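Local structure of CDP-glucose 4,6-dehydratase (Salmonella enterica subsp. enterica serovar Typhi, 1WVG) at residues Q90-L95 / D201-R206; T131-Y136 / H301-D306; R213-N218 / T281-D286. The protein catalyses the NAD(+)-dependent conversion of CDP-D-glucose to CDP-4-dehydro-6-deoxy-D-glucose and water, a step in the synthesis of CDP-3,6-dideoxy-D-mannose for the lipopolysaccharide O-antigen. All blocks are in the same frame, centred on the assembly; numbering follows the deposited sequence.

Interactions 1 and 2 belong to the active site, and both touch the bound CDP-xylose. Interaction 2 is a buried contact. Interaction 1 is partly buried, with one part facing the ligands and a salt bridge toward its more exposed side. The two meet where Val93 packs on Lys134. Interaction 3 is a surface contact, its centre about 21 Å from that of interaction 1. Residues 201-206 lead directly into helix 207-216, whose far end carries residues 213-218, so interactions 1 and 3 hold opposite ends of one helix. Their chemistry differs: charges and ligand oxygens in interaction 1, leucines on a carboxylate and a tyrosine in interaction 2, an aromatic pair in interaction 3.

Interaction 1 of 3, residues Q90-L95 / D201-R206; sequences QPLVRL and DWAKDR. With CXY (cytidine-5'-diphospho-beta-D-xylose), chain D; APR (adenosine-5-diphosphoribose), chain C.
Leu92 and Arg206 meet where the two bound nucleotides come together. Leu92 CD2 lies 3.6 Å from Arg206 NE, the two side chains crossing at about a right angle. The same methyl reaches the CB of Ala203, while CD1 rests near the backbone O of Lys204. Pro91 packs its CG against Arg206 NH2. This is the dense part of the contact. Arg206 runs extended from CG to NE, which carries its guanidinium between the two ligands. Arg206 NE gives a hydrogen bond of 2.9 Å to O2' of the CDP-xylose. Arg206 NH1 and NH2 both bind O1B of the ADP-ribose, NH1 at 2.8 Å. NH1 also makes a salt bridge to Asp201 OD1, which lies in the guanidinium plane and so helps to fix its rotation. Pro91 O accepts a hydrogen bond from the xylose O3' at 2.7 Å.

The looser side lies at Arg94 and Asp205, both partly exposed. Arg94 bends at chi3 (-67°) and forms a salt bridge with the carboxylate. Arg94 NH2 to Asp205 OD1 is 2.9 Å and nearly straight, but the donor stands above the carboxylate plane. The bond from Arg94 NE to Asp205 OD2 is weak. The two planes are 61° apart, so this is not a flat two-pronged pair. Lys204 is exposed and poorly ordered.

Arg206 thus ties the sugar of one ligand to the diphosphate of the other. Its positive charge would be expected to offset the negative charge of the ADP-ribose phosphate, while Asp201 supplies a carboxylate as a second anionic partner.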
loop_
_atom_site.group_PDB
_atom_site.type_symbol
_atom_site.label_atom_id
_atom_site.label_comp_id
_atom_site.label_asym_id
_atom_site.label_seq_id
_atom_site.Cartn_x
_atom_site.Cartn_y
_atom_site.Cartn_z
ATOM N N GLN A 90 -29.491 9.992 3.187
ATOM C CA GLN A 90 -30.219 8.764 3.406
ATOM C C GLN A 90 -29.074 8.025 4.131
ATOM O O GLN A 90 -28.102 7.574 3.470
ATOM C CB GLN A 90 -30.596 8.145 2.046
ATOM C CG GLN A 90 -31.450 6.863 2.178
ATOM C CD GLN A 90 -30.874 5.818 3.137
ATOM O OE1 GLN A 90 -31.064 5.939 4.336
ATOM N NE2 GLN A 90 -30.208 4.759 2.653
ATOM N N PRO A 91 -29.073 8.034 5.498
ATOM C CA PRO A 91 -27.935 7.476 6.213
ATOM C C PRO A 91 -27.984 5.996 6.588
ATOM O O PRO A 91 -27.076 5.508 7.260
ATOM C CB PRO A 91 -27.921 8.271 7.510
ATOM C CG PRO A 91 -29.375 8.456 7.853
ATOM C CD PRO A 91 -30.090 8.463 6.514
ATOM N N LEU A 92 -29.016 5.251 6.183
ATOM C CA LEU A 92 -29.099 3.849 6.591
ATOM C C LEU A 92 -28.689 2.750 5.620
ATOM O O LEU A 92 -29.024 2.752 4.428
ATOM C CB LEU A 92 -30.454 3.551 7.266
ATOM C CG LEU A 92 -30.998 4.724 8.053
ATOM C CD1 LEU A 92 -32.485 4.465 8.288
ATOM C CD2 LEU A 92 -30.298 4.896 9.387
ATOM N N VAL A 93 -27.990 1.763 6.204
ATOM C CA VAL A 93 -27.460 0.602 5.498
ATOM C C VAL A 93 -28.486 -0.348 4.843
ATOM O O VAL A 93 -28.502 -0.534 3.623
ATOM C CB VAL A 93 -26.415 -0.169 6.335
ATOM C CG1 VAL A 93 -25.985 -1.429 5.584
ATOM C CG2 VAL A 93 -25.157 0.665 6.606
ATOM N N ARG A 94 -29.293 -0.995 5.692
ATOM C CA ARG A 94 -30.294 -1.960 5.236
ATOM C C ARG A 94 -31.237 -1.322 4.246
ATOM O O ARG A 94 -31.554 -1.910 3.226
ATOM C CB ARG A 94 -30.990 -2.719 6.372
ATOM C CG ARG A 94 -30.051 -3.125 7.521
ATOM C CD ARG A 94 -30.483 -4.348 8.330
ATOM N NE ARG A 94 -31.699 -4.199 9.125
ATOM C CZ ARG A 94 -32.574 -5.188 9.271
ATOM N NH1 ARG A 94 -32.390 -6.364 8.687
ATOM N NH2 ARG A 94 -33.661 -5.008 10.018
ATOM N N LEU A 95 -31.643 -0.086 4.551
ATOM C CA LEU A 95 -32.480 0.678 3.645
ATOM C C LEU A 95 -31.815 0.891 2.284
ATOM O O LEU A 95 -32.469 0.752 1.242
ATOM C CB LEU A 95 -32.941 2.008 4.265
ATOM C CG LEU A 95 -33.667 2.862 3.245
ATOM C CD1 LEU A 95 -34.790 2.037 2.619
ATOM C CD2 LEU A 95 -34.258 4.077 3.951
ATOM N N ASP A 201 -32.528 9.877 19.190
ATOM C CA ASP A 201 -32.407 9.231 17.877
ATOM C C ASP A 201 -33.416 8.132 17.674
ATOM O O ASP A 201 -33.413 7.113 18.406
ATOM C CB ASP A 201 -31.014 8.649 17.576
ATOM C CG ASP A 201 -30.813 8.163 16.148
ATOM O OD1 ASP A 201 -29.902 7.393 15.849
ATOM O OD2 ASP A 201 -31.659 8.649 15.250
ATOM N N TRP A 202 -34.249 8.343 16.646
ATOM C CA TRP A 202 -35.293 7.377 16.355
ATOM C C TRP A 202 -35.051 6.594 15.107
ATOM O O TRP A 202 -35.908 5.775 14.780
ATOM C CB TRP A 202 -36.761 7.910 16.454
ATOM C CG TRP A 202 -37.165 8.064 17.893
ATOM C CD1 TRP A 202 -37.744 7.110 18.682
ATOM C CD2 TRP A 202 -36.951 9.211 18.743
ATOM N NE1 TRP A 202 -37.930 7.592 19.965
ATOM C CE2 TRP A 202 -37.455 8.879 20.034
ATOM C CE3 TRP A 202 -36.421 10.493 18.532
ATOM C CZ2 TRP A 202 -37.423 9.791 21.096
ATOM C CZ3 TRP A 202 -36.416 11.394 19.586
ATOM C CH2 TRP A 202 -36.890 11.050 20.860
ATOM N N ALA A 203 -33.910 6.853 14.426
ATOM C CA ALA A 203 -33.555 6.160 13.187
ATOM C C ALA A 203 -33.915 4.681 13.236
ATOM O O ALA A 203 -33.811 4.061 14.298
ATOM C CB ALA A 203 -32.064 6.275 12.862
ATOM N N LYS A 204 -34.319 4.115 12.082
ATOM C CA LYS A 204 -34.693 2.705 12.006
ATOM C C LYS A 204 -33.470 1.786 11.930
ATOM O O LYS A 204 -32.480 2.135 11.278
ATOM C CB LYS A 204 -35.769 2.352 10.955
ATOM C CG LYS A 204 -37.092 3.109 11.088
ATOM C CD LYS A 204 -37.964 2.685 12.270
ATOM C CE LYS A 204 -38.892 3.789 12.780
ATOM N NZ LYS A 204 -38.621 5.126 12.207
ATOM N N ASP A 205 -33.569 0.631 12.618
ATOM C CA ASP A 205 -32.546 -0.397 12.689
ATOM C C ASP A 205 -31.270 -0.047 13.444
ATOM O O ASP A 205 -30.369 -0.892 13.568
ATOM C CB ASP A 205 -32.239 -0.967 11.302
ATOM C CG ASP A 205 -33.340 -1.863 10.821
ATOM O OD1 ASP A 205 -34.030 -2.551 11.567
ATOM O OD2 ASP A 205 -33.476 -1.803 9.519
ATOM N N ARG A 206 -31.172 1.173 13.966
ATOM C CA ARG A 206 -29.958 1.522 14.690
ATOM C C ARG A 206 -30.035 0.828 16.021
ATOM O O ARG A 206 -31.126 0.599 16.518
ATOM C CB ARG A 206 -29.681 3.022 14.774
ATOM C CG ARG A 206 -29.410 3.681 13.402
ATOM C CD ARG A 206 -28.793 5.070 13.607
ATOM N NE ARG A 206 -28.437 5.752 12.379
ATOM C CZ ARG A 206 -28.452 7.083 12.226
ATOM N NH1 ARG A 206 -28.809 7.930 13.196
ATOM N NH2 ARG A 206 -28.093 7.612 11.060
HETATM O O1B CXY D . -23.082 1.082 11.800
HETATM P PB CXY D . -24.457 1.451 11.280
HETATM O O2B CXY D . -25.008 0.488 10.261
HETATM O "O1'" CXY D . -24.411 2.968 10.646
HETATM O O3A CXY D . -25.180 1.484 12.645
HETATM P PA CXY D . -26.320 0.498 13.307
HETATM O O1A CXY D . -26.654 1.128 14.612
HETATM O O2A CXY D . -27.472 0.332 12.396
HETATM O O5D CXY D . -25.523 -0.876 13.421
HETATM C C5D CXY D . -24.545 -1.001 14.462
HETATM C C4D CXY D . -24.203 -2.462 14.625
HETATM O O4D CXY D . -25.175 -3.043 15.529
HETATM C C3D CXY D . -24.166 -3.329 13.367
HETATM O O3D CXY D . -23.161 -4.405 13.364
HETATM C C2D CXY D . -25.605 -3.872 13.432
HETATM O O2D CXY D . -25.674 -5.076 12.664
HETATM C C1D CXY D . -25.718 -4.169 14.910
HETATM N N1 CXY D . -27.099 -4.322 15.378
HETATM C C6 CXY D . -27.995 -3.271 15.265
HETATM C C5 CXY D . -29.233 -3.348 15.686
HETATM C C4 CXY D . -29.740 -4.541 16.272
HETATM N N3 CXY D . -28.787 -5.567 16.375
HETATM C C2 CXY D . -27.472 -5.525 15.945
HETATM N N4 CXY D . -30.888 -4.718 16.664
HETATM O O2 CXY D . -26.693 -6.480 16.047
HETATM C "C1'" CXY D . -24.601 3.989 11.610
HETATM C "C2'" CXY D . -25.449 5.043 10.940
HETATM C "C3'" CXY D . -24.654 5.543 9.749
HETATM C "C4'" CXY D . -23.319 6.126 10.210
HETATM C "C5'" CXY D . -22.548 5.080 11.005
HETATM O "O2'" CXY D . -26.698 4.502 10.461
HETATM O "O3'" CXY D . -25.378 6.610 9.108
HETATM O "O4'" CXY D . -22.564 6.572 9.085
HETATM O "O5'" CXY D . -23.346 4.570 12.078
HETATM N N1 APR C . -33.025 16.333 0.790
HETATM C C2 APR C . -32.827 17.028 1.936
HETATM N N3 APR C . -32.616 16.575 3.135
HETATM C C4 APR C . -32.571 15.227 3.160
HETATM C C5 APR C . -32.722 14.377 2.109
HETATM C C6 APR C . -32.984 14.973 0.839
HETATM N N6 APR C . -33.131 14.338 -0.337
HETATM N N7 APR C . -32.589 13.058 2.523
HETATM C C8 APR C . -32.375 13.141 3.827
HETATM N N9 APR C . -32.354 14.431 4.260
HETATM C "C1'" APR C . -32.168 14.948 5.604
HETATM C "C2'" APR C . -33.273 14.495 6.517
HETATM O "O2'" APR C . -34.466 15.250 6.258
HETATM C "C3'" APR C . -32.624 14.829 7.862
HETATM O "O3'" APR C . -32.625 16.209 8.257
HETATM O "O4'" APR C . -31.032 14.362 6.157
HETATM C "C4'" APR C . -31.180 14.333 7.578
HETATM C "C5'" APR C . -30.918 12.905 7.954
HETATM O "O5'" APR C . -30.946 12.828 9.400
HETATM P PA APR C . -31.069 11.405 10.182
HETATM O O1A APR C . -31.818 10.351 9.379
HETATM O O2A APR C . -31.435 11.704 11.655
HETATM O O3A APR C . -29.567 10.928 10.162
HETATM P PB APR C . -28.346 11.474 11.087
HETATM O O1B APR C . -28.020 10.357 12.048
HETATM O O2B APR C . -28.609 12.872 11.618
HETATM O O5D APR C . -27.241 11.680 9.959
HETATM C C5D APR C . -26.771 13.016 9.714
HETATM O O4D APR C . -24.400 12.347 9.418
HETATM O O1D APR C . -23.756 10.129 9.789
HETATM C C1D APR C . -24.052 11.147 8.790
HETATM O O2D APR C . -24.976 10.004 6.828
HETATM C C2D APR C . -25.290 10.732 8.031
HETATM O O3D APR C . -25.077 12.476 6.421
HETATM C C3D APR C . -25.837 12.066 7.556
HETATM C C4D APR C . -25.588 12.920 8.777
#

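Interaction 2 of 3, residues T131-Y136 / H301-D306; sequences TSDKCY and HYLKLD. With CXY (cytidine-5'-diphospho-beta-D-xylose), chain D.
Asp133 and Leu303 form the centre of this contact, with Leu305 and Tyr136 beside them. Along residues 131-136, Ser132 is the first residue to meet the CDP-xylose. Its OG accepts from the backbone N of Lys134 at 2.9 Å, an ST turn. The same Ser132 OG lies 2.9 Å from O4' of the CDP-xylose.

Asp133 follows. Its CG sits between the backbone N and the carbonyl carbon (chi1 58°), which turns the carboxylate toward Leu303. Leu303 CD2 approaches this group closely, 3.4 Å from Asp133 CG and at similar distances from both carboxylate oxygens. The approach is a methyl against a charged group, with no hydrogen bond. Leu305 CD1 touches the CB of Asp133 from farther along 301-306. On the ligand side, Asp133 OD2 is 3.5 Å from the xylose C5'.

Lys134 points its CB away from residues 301-306, but bends at chi2 and chi4 to bring NZ back. Lys134 NZ binds O1B of the CDP-xylose diphosphate at 2.8 Å. It has a weak bond to the ligand O1' and a weak salt bridge to Asp133 OD2. Leu303 CD2 lies 4.1 Å from Lys134 NZ. The amine is therefore shared between a phosphate oxygen and a carboxylate. Tyr136 closes the segment. Tyr136 CE1 meets Leu305 CD2 at 3.8 Å, the side chains crossing at about a right angle, and its OH bonds to Asn261 and Arg192.

Residues 131-136 leave the end of strand 126-130 in the Rossmann sheet. Lys134 touches Asn195 of strand 187-197 and Ser158 of helix 156-175. Residues 301-306 lie against them on the way to helix 308-314, where Lys304 NZ bonds Ser308 OG of the second subunit.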
loop_
_atom_site.group_PDB
_atom_site.type_symbol
_atom_site.label_atom_id
_atom_site.label_comp_id
_atom_site.label_asym_id
_atom_site.label_seq_id
_atom_site.Cartn_x
_atom_site.Cartn_y
_atom_site.Cartn_z
ATOM N N THR A 131 -19.336 13.127 5.927
ATOM C CA THR A 131 -19.447 11.902 5.160
ATOM C C THR A 131 -19.847 10.766 6.103
ATOM O O THR A 131 -20.935 10.778 6.683
ATOM C CB THR A 131 -18.245 11.616 4.218
ATOM O OG1 THR A 131 -17.063 11.455 4.987
ATOM C CG2 THR A 131 -18.062 12.771 3.248
ATOM N N SER A 132 -18.964 9.816 6.339
ATOM C CA SER A 132 -19.281 8.714 7.238
ATOM C C SER A 132 -18.049 7.872 7.515
ATOM O O SER A 132 -17.098 7.813 6.705
ATOM C CB SER A 132 -20.225 7.819 6.445
ATOM O OG SER A 132 -20.491 6.589 7.098
ATOM N N ASP A 133 -18.107 7.154 8.618
ATOM C CA ASP A 133 -17.034 6.220 8.949
ATOM C C ASP A 133 -17.052 5.057 7.927
ATOM O O ASP A 133 -16.077 4.332 7.750
ATOM C CB ASP A 133 -17.085 5.739 10.423
ATOM C CG ASP A 133 -18.352 5.047 10.914
ATOM O OD1 ASP A 133 -18.519 4.719 12.090
ATOM O OD2 ASP A 133 -19.227 4.762 9.979
ATOM N N LYS A 134 -18.156 4.894 7.189
ATOM C CA LYS A 134 -18.269 3.842 6.195
ATOM C C LYS A 134 -17.673 4.163 4.844
ATOM O O LYS A 134 -17.767 3.361 3.921
ATOM C CB LYS A 134 -19.722 3.440 6.026
ATOM C CG LYS A 134 -20.246 3.060 7.389
ATOM C CD LYS A 134 -21.252 1.940 7.378
ATOM C CE LYS A 134 -22.173 2.027 8.593
ATOM N NZ LYS A 134 -21.438 2.261 9.847
ATOM N N CYS A 135 -17.067 5.322 4.699
ATOM C CA CYS A 135 -16.475 5.680 3.399
ATOM C C CYS A 135 -15.269 4.831 2.986
ATOM O O CYS A 135 -14.946 4.656 1.781
ATOM C CB CYS A 135 -16.123 7.194 3.307
ATOM S SG CYS A 135 -14.768 7.692 4.422
ATOM N N TYR A 136 -14.559 4.319 4.009
ATOM C CA TYR A 136 -13.347 3.553 3.745
ATOM C C TYR A 136 -13.609 2.154 3.245
ATOM O O TYR A 136 -14.493 1.451 3.715
ATOM C CB TYR A 136 -12.489 3.417 5.030
ATOM C CG TYR A 136 -11.961 4.728 5.612
ATOM C CD1 TYR A 136 -12.510 5.263 6.784
ATOM C CD2 TYR A 136 -10.900 5.419 5.020
ATOM C CE1 TYR A 136 -12.041 6.461 7.333
ATOM C CE2 TYR A 136 -10.418 6.616 5.557
ATOM C CZ TYR A 136 -10.978 7.140 6.726
ATOM O OH TYR A 136 -10.521 8.327 7.255
ATOM N N HIS A 301 -18.387 -6.249 9.950
ATOM C CA HIS A 301 -18.179 -6.712 11.308
ATOM C C HIS A 301 -17.347 -5.705 12.123
ATOM O O HIS A 301 -17.703 -5.259 13.216
ATOM C CB HIS A 301 -17.382 -8.032 11.243
ATOM C CG HIS A 301 -18.152 -9.033 10.464
ATOM N ND1 HIS A 301 -19.545 -9.104 10.552
ATOM C CD2 HIS A 301 -17.734 -9.986 9.584
ATOM C CE1 HIS A 301 -19.937 -10.084 9.745
ATOM N NE2 HIS A 301 -18.876 -10.634 9.151
ATOM N N TYR A 302 -16.174 -5.366 11.590
ATOM C CA TYR A 302 -15.308 -4.467 12.322
ATOM C C TYR A 302 -15.154 -3.163 11.645
ATOM O O TYR A 302 -14.888 -3.121 10.447
ATOM C CB TYR A 302 -13.869 -4.966 12.428
ATOM C CG TYR A 302 -13.812 -6.324 13.021
ATOM C CD1 TYR A 302 -13.143 -7.331 12.333
ATOM C CD2 TYR A 302 -14.449 -6.609 14.228
ATOM C CE1 TYR A 302 -13.079 -8.625 12.847
ATOM C CE2 TYR A 302 -14.401 -7.904 14.748
ATOM C CZ TYR A 302 -13.712 -8.904 14.057
ATOM O OH TYR A 302 -13.658 -10.178 14.552
ATOM N N LEU A 303 -15.275 -2.135 12.483
ATOM C CA LEU A 303 -15.094 -0.759 12.053
ATOM C C LEU A 303 -14.491 0.126 13.157
ATOM O O LEU A 303 -15.155 0.384 14.155
ATOM C CB LEU A 303 -16.362 -0.129 11.438
ATOM C CG LEU A 303 -16.150 1.312 10.974
ATOM C CD1 LEU A 303 -14.968 1.325 10.010
ATOM C CD2 LEU A 303 -17.401 1.836 10.268
ATOM N N LYS A 304 -13.232 0.598 12.967
ATOM C CA LYS A 304 -12.577 1.489 13.931
ATOM C C LYS A 304 -11.966 2.636 13.148
ATOM O O LYS A 304 -11.658 2.499 11.956
ATOM C CB LYS A 304 -11.449 0.810 14.704
ATOM C CG LYS A 304 -11.965 -0.162 15.749
ATOM C CD LYS A 304 -10.940 -0.526 16.812
ATOM C CE LYS A 304 -9.586 -0.895 16.247
ATOM N NZ LYS A 304 -8.725 -1.468 17.294
ATOM N N LEU A 305 -11.779 3.764 13.812
ATOM C CA LEU A 305 -11.158 4.946 13.193
ATOM C C LEU A 305 -9.896 5.374 13.955
ATOM O O LEU A 305 -9.907 5.537 15.199
ATOM C CB LEU A 305 -12.076 6.173 13.360
ATOM C CG LEU A 305 -13.342 6.124 12.518
ATOM C CD1 LEU A 305 -14.219 7.338 12.829
ATOM C CD2 LEU A 305 -12.941 6.114 11.046
ATOM N N ASP A 306 -8.814 5.626 13.210
ATOM C CA ASP A 306 -7.608 6.122 13.874
ATOM C C ASP A 306 -7.735 7.659 13.885
ATOM O O ASP A 306 -7.889 8.281 12.834
ATOM C CB ASP A 306 -6.331 5.639 13.149
ATOM C CG ASP A 306 -5.090 6.090 13.888
ATOM O OD1 ASP A 306 -4.913 7.237 14.239
ATOM O OD2 ASP A 306 -4.198 5.170 14.090
HETATM O O1B CXY D . -23.082 1.082 11.800
HETATM P PB CXY D . -24.457 1.451 11.280
HETATM O O2B CXY D . -25.008 0.488 10.261
HETATM O "O1'" CXY D . -24.411 2.968 10.646
HETATM O O3A CXY D . -25.180 1.484 12.645
HETATM P PA CXY D . -26.320 0.498 13.307
HETATM O O1A CXY D . -26.654 1.128 14.612
HETATM O O2A CXY D . -27.472 0.332 12.396
HETATM O O5D CXY D . -25.523 -0.876 13.421
HETATM C C5D CXY D . -24.545 -1.001 14.462
HETATM C C4D CXY D . -24.203 -2.462 14.625
HETATM O O4D CXY D . -25.175 -3.043 15.529
HETATM C C3D CXY D . -24.166 -3.329 13.367
HETATM O O3D CXY D . -23.161 -4.405 13.364
HETATM C C2D CXY D . -25.605 -3.872 13.432
HETATM O O2D CXY D . -25.674 -5.076 12.664
HETATM C C1D CXY D . -25.718 -4.169 14.910
HETATM N N1 CXY D . -27.099 -4.322 15.378
HETATM C C6 CXY D . -27.995 -3.271 15.265
HETATM C C5 CXY D . -29.233 -3.348 15.686
HETATM C C4 CXY D . -29.740 -4.541 16.272
HETATM N N3 CXY D . -28.787 -5.567 16.375
HETATM C C2 CXY D . -27.472 -5.525 15.945
HETATM N N4 CXY D . -30.888 -4.718 16.664
HETATM O O2 CXY D . -26.693 -6.480 16.047
HETATM C "C1'" CXY D . -24.601 3.989 11.610
HETATM C "C2'" CXY D . -25.449 5.043 10.940
HETATM C "C3'" CXY D . -24.654 5.543 9.749
HETATM C "C4'" CXY D . -23.319 6.126 10.210
HETATM C "C5'" CXY D . -22.548 5.080 11.005
HETATM O "O2'" CXY D . -26.698 4.502 10.461
HETATM O "O3'" CXY D . -25.378 6.610 9.108
HETATM O "O4'" CXY D . -22.564 6.572 9.085
HETATM O "O5'" CXY D . -23.346 4.570 12.078
#

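Interaction 3 of 3, residues R213-N218 / T281-D286; sequences RSFENN and TLWGDD
Phe215 and Trp283 join the ends of two helices at the protein surface. Trp283 is the side chain to follow. Its CG is anti to the backbone N (chi1 -167°), which swings the indole across to Phe215. At the start, Trp283 CB lies 3.4 Å from Phe215 CD2. Trp283 CG is 3.5 Å from Phe215 CD2. Trp283 CD1 and CD2 both reach Phe215 CB, and Trp283 CE3 skirts Phe215 CB and CD2. Farther out, Trp283 NE1 is 3.8 Å from Phe215 CB, and Trp283 CE2 approaches the same carbon more closely. Trp283 CZ2 passes beyond the phenylalanine and meets the backbone N of Glu216 at 3.9 Å. Trp283 CH2 at the rim is only loosely near Glu216 CG.

The main contact is a CH-pi interaction. Phe215 CB sits over the face of the five-membered ring of Trp283, almost on its normal. The Phe215 and Trp283 ring planes lie obliquely to each other. A water at the indole edge, in its plane, donates to Phe215 O and Asn218 OD1 and weakly accepts from Trp283 NE1. Asn218 OD1 and Asp286 OD2 only approach, at 3.8 Å, with no hydrogen bond between them.

Lys334 of helix 322-337 makes a cation-pi contact with the indole and binds Trp283 O. At Gly284 the helix ends, phi turning positive. Helices 207-216 and 272-283 thus meet through their C-terminal ends. Each leads on to one strand of the small parallel pair 221-223 and 289-291, apart from the Rossmann sheet. This is consistent with the C-terminal substrate-binding part of extended short-chain dehydrogenases/reductases, and Ile222 of the first strand bonds the CDP-xylose.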
loop_
_atom_site.group_PDB
_atom_site.type_symbol
_atom_site.label_atom_id
_atom_site.label_comp_id
_atom_site.label_asym_id
_atom_site.label_seq_id
_atom_site.Cartn_x
_atom_site.Cartn_y
_atom_site.Cartn_z
ATOM N N ARG A 213 -36.345 1.370 22.417
ATOM C CA ARG A 213 -37.725 1.122 22.065
ATOM C C ARG A 213 -38.255 -0.143 22.737
ATOM O O ARG A 213 -39.367 -0.133 23.268
ATOM C CB ARG A 213 -37.871 1.091 20.538
ATOM C CG ARG A 213 -39.293 0.827 20.047
ATOM C CD ARG A 213 -39.651 -0.657 20.056
ATOM N NE ARG A 213 -41.102 -0.929 20.098
ATOM C CZ ARG A 213 -41.671 -1.958 20.747
ATOM N NH1 ARG A 213 -40.980 -2.856 21.463
ATOM N NH2 ARG A 213 -43.004 -2.070 20.692
ATOM N N SER A 214 -37.450 -1.221 22.699
ATOM C CA SER A 214 -37.792 -2.499 23.325
ATOM C C SER A 214 -37.874 -2.346 24.818
ATOM O O SER A 214 -38.833 -2.743 25.473
ATOM C CB SER A 214 -36.718 -3.515 23.044
ATOM O OG SER A 214 -36.582 -3.644 21.636
ATOM N N PHE A 215 -36.851 -1.744 25.368
ATOM C CA PHE A 215 -36.888 -1.568 26.791
ATOM C C PHE A 215 -38.140 -0.864 27.265
ATOM O O PHE A 215 -38.817 -1.277 28.216
ATOM C CB PHE A 215 -35.650 -0.821 27.282
ATOM C CG PHE A 215 -34.457 -1.752 27.242
ATOM C CD1 PHE A 215 -34.532 -2.990 26.598
ATOM C CD2 PHE A 215 -33.245 -1.392 27.833
ATOM C CE1 PHE A 215 -33.441 -3.865 26.527
ATOM C CE2 PHE A 215 -32.145 -2.254 27.775
ATOM C CZ PHE A 215 -32.236 -3.490 27.127
ATOM N N GLU A 216 -38.384 0.240 26.594
ATOM C CA GLU A 216 -39.497 1.115 26.858
ATOM C C GLU A 216 -40.790 0.339 27.001
ATOM O O GLU A 216 -41.525 0.524 27.965
ATOM C CB GLU A 216 -39.662 2.005 25.625
ATOM C CG GLU A 216 -39.404 3.496 25.848
ATOM C CD GLU A 216 -40.090 4.258 24.754
ATOM O OE1 GLU A 216 -39.791 4.134 23.559
ATOM O OE2 GLU A 216 -41.084 5.013 25.203
ATOM N N ASN A 217 -41.023 -0.493 25.979
ATOM C CA ASN A 217 -42.188 -1.346 25.826
ATOM C C ASN A 217 -41.973 -2.713 26.388
ATOM O O ASN A 217 -42.385 -3.679 25.778
ATOM C CB ASN A 217 -42.608 -1.531 24.354
ATOM C CG ASN A 217 -43.044 -0.216 23.727
ATOM O OD1 ASN A 217 -43.395 0.746 24.426
ATOM N ND2 ASN A 217 -43.024 -0.160 22.403
ATOM N N ASN A 218 -41.344 -2.766 27.544
ATOM C CA ASN A 218 -41.049 -4.005 28.241
ATOM C C ASN A 218 -40.929 -5.232 27.363
ATOM O O ASN A 218 -41.483 -6.283 27.681
ATOM C CB ASN A 218 -41.924 -4.250 29.483
ATOM C CG ASN A 218 -41.934 -3.042 30.399
ATOM O OD1 ASN A 218 -41.028 -2.881 31.264
ATOM N ND2 ASN A 218 -42.930 -2.164 30.175
ATOM N N THR A 281 -28.276 -3.449 31.948
ATOM C CA THR A 281 -27.918 -3.085 33.281
ATOM C C THR A 281 -28.348 -1.667 33.656
ATOM O O THR A 281 -28.882 -1.432 34.739
ATOM C CB THR A 281 -26.399 -3.240 33.350
ATOM O OG1 THR A 281 -26.092 -4.617 33.431
ATOM C CG2 THR A 281 -25.842 -2.448 34.523
ATOM N N LEU A 282 -28.074 -0.722 32.754
ATOM C CA LEU A 282 -28.387 0.663 32.957
ATOM C C LEU A 282 -29.870 0.884 33.092
ATOM O O LEU A 282 -30.321 1.700 33.889
ATOM C CB LEU A 282 -27.904 1.375 31.695
ATOM C CG LEU A 282 -26.429 1.682 31.835
ATOM C CD1 LEU A 282 -25.988 2.569 30.671
ATOM C CD2 LEU A 282 -26.234 2.461 33.129
ATOM N N TRP A 283 -30.642 0.180 32.255
ATOM C CA TRP A 283 -32.098 0.309 32.260
ATOM C C TRP A 283 -32.685 -0.328 33.488
ATOM O O TRP A 283 -33.334 0.315 34.301
ATOM C CB TRP A 283 -32.732 -0.354 31.040
ATOM C CG TRP A 283 -34.176 0.039 30.860
ATOM C CD1 TRP A 283 -35.253 -0.667 31.299
ATOM C CD2 TRP A 283 -34.702 1.219 30.193
ATOM N NE1 TRP A 283 -36.408 -0.025 30.951
ATOM C CE2 TRP A 283 -36.105 1.140 30.271
ATOM C CE3 TRP A 283 -34.129 2.332 29.545
ATOM C CZ2 TRP A 283 -36.918 2.135 29.704
ATOM C CZ3 TRP A 283 -34.936 3.311 28.991
ATOM C CH2 TRP A 283 -36.324 3.215 29.071
ATOM N N GLY A 284 -32.433 -1.618 33.606
ATOM C CA GLY A 284 -32.940 -2.388 34.727
ATOM C C GLY A 284 -34.330 -2.901 34.384
ATOM O O GLY A 284 -34.573 -3.290 33.241
ATOM N N ASP A 285 -35.221 -2.892 35.381
ATOM C CA ASP A 285 -36.614 -3.303 35.276
ATOM C C ASP A 285 -36.983 -4.286 34.172
ATOM O O ASP A 285 -37.755 -3.968 33.227
ATOM C CB ASP A 285 -37.594 -2.114 35.228
ATOM C CG ASP A 285 -37.144 -0.916 36.033
ATOM O OD1 ASP A 285 -37.086 -0.914 37.269
ATOM O OD2 ASP A 285 -36.856 0.109 35.269
ATOM N N ASP A 286 -36.445 -5.499 34.339
ATOM C CA ASP A 286 -36.715 -6.603 33.433
ATOM C C ASP A 286 -35.904 -6.638 32.144
ATOM O O ASP A 286 -35.851 -7.703 31.496
ATOM C CB ASP A 286 -38.200 -6.722 33.012
ATOM C CG ASP A 286 -39.295 -6.369 34.016
ATOM O OD1 ASP A 286 -39.159 -6.470 35.226
ATOM O OD2 ASP A 286 -40.402 -5.998 33.401
HETATM O O HOH W 1 -39.722 0.109 31.012
#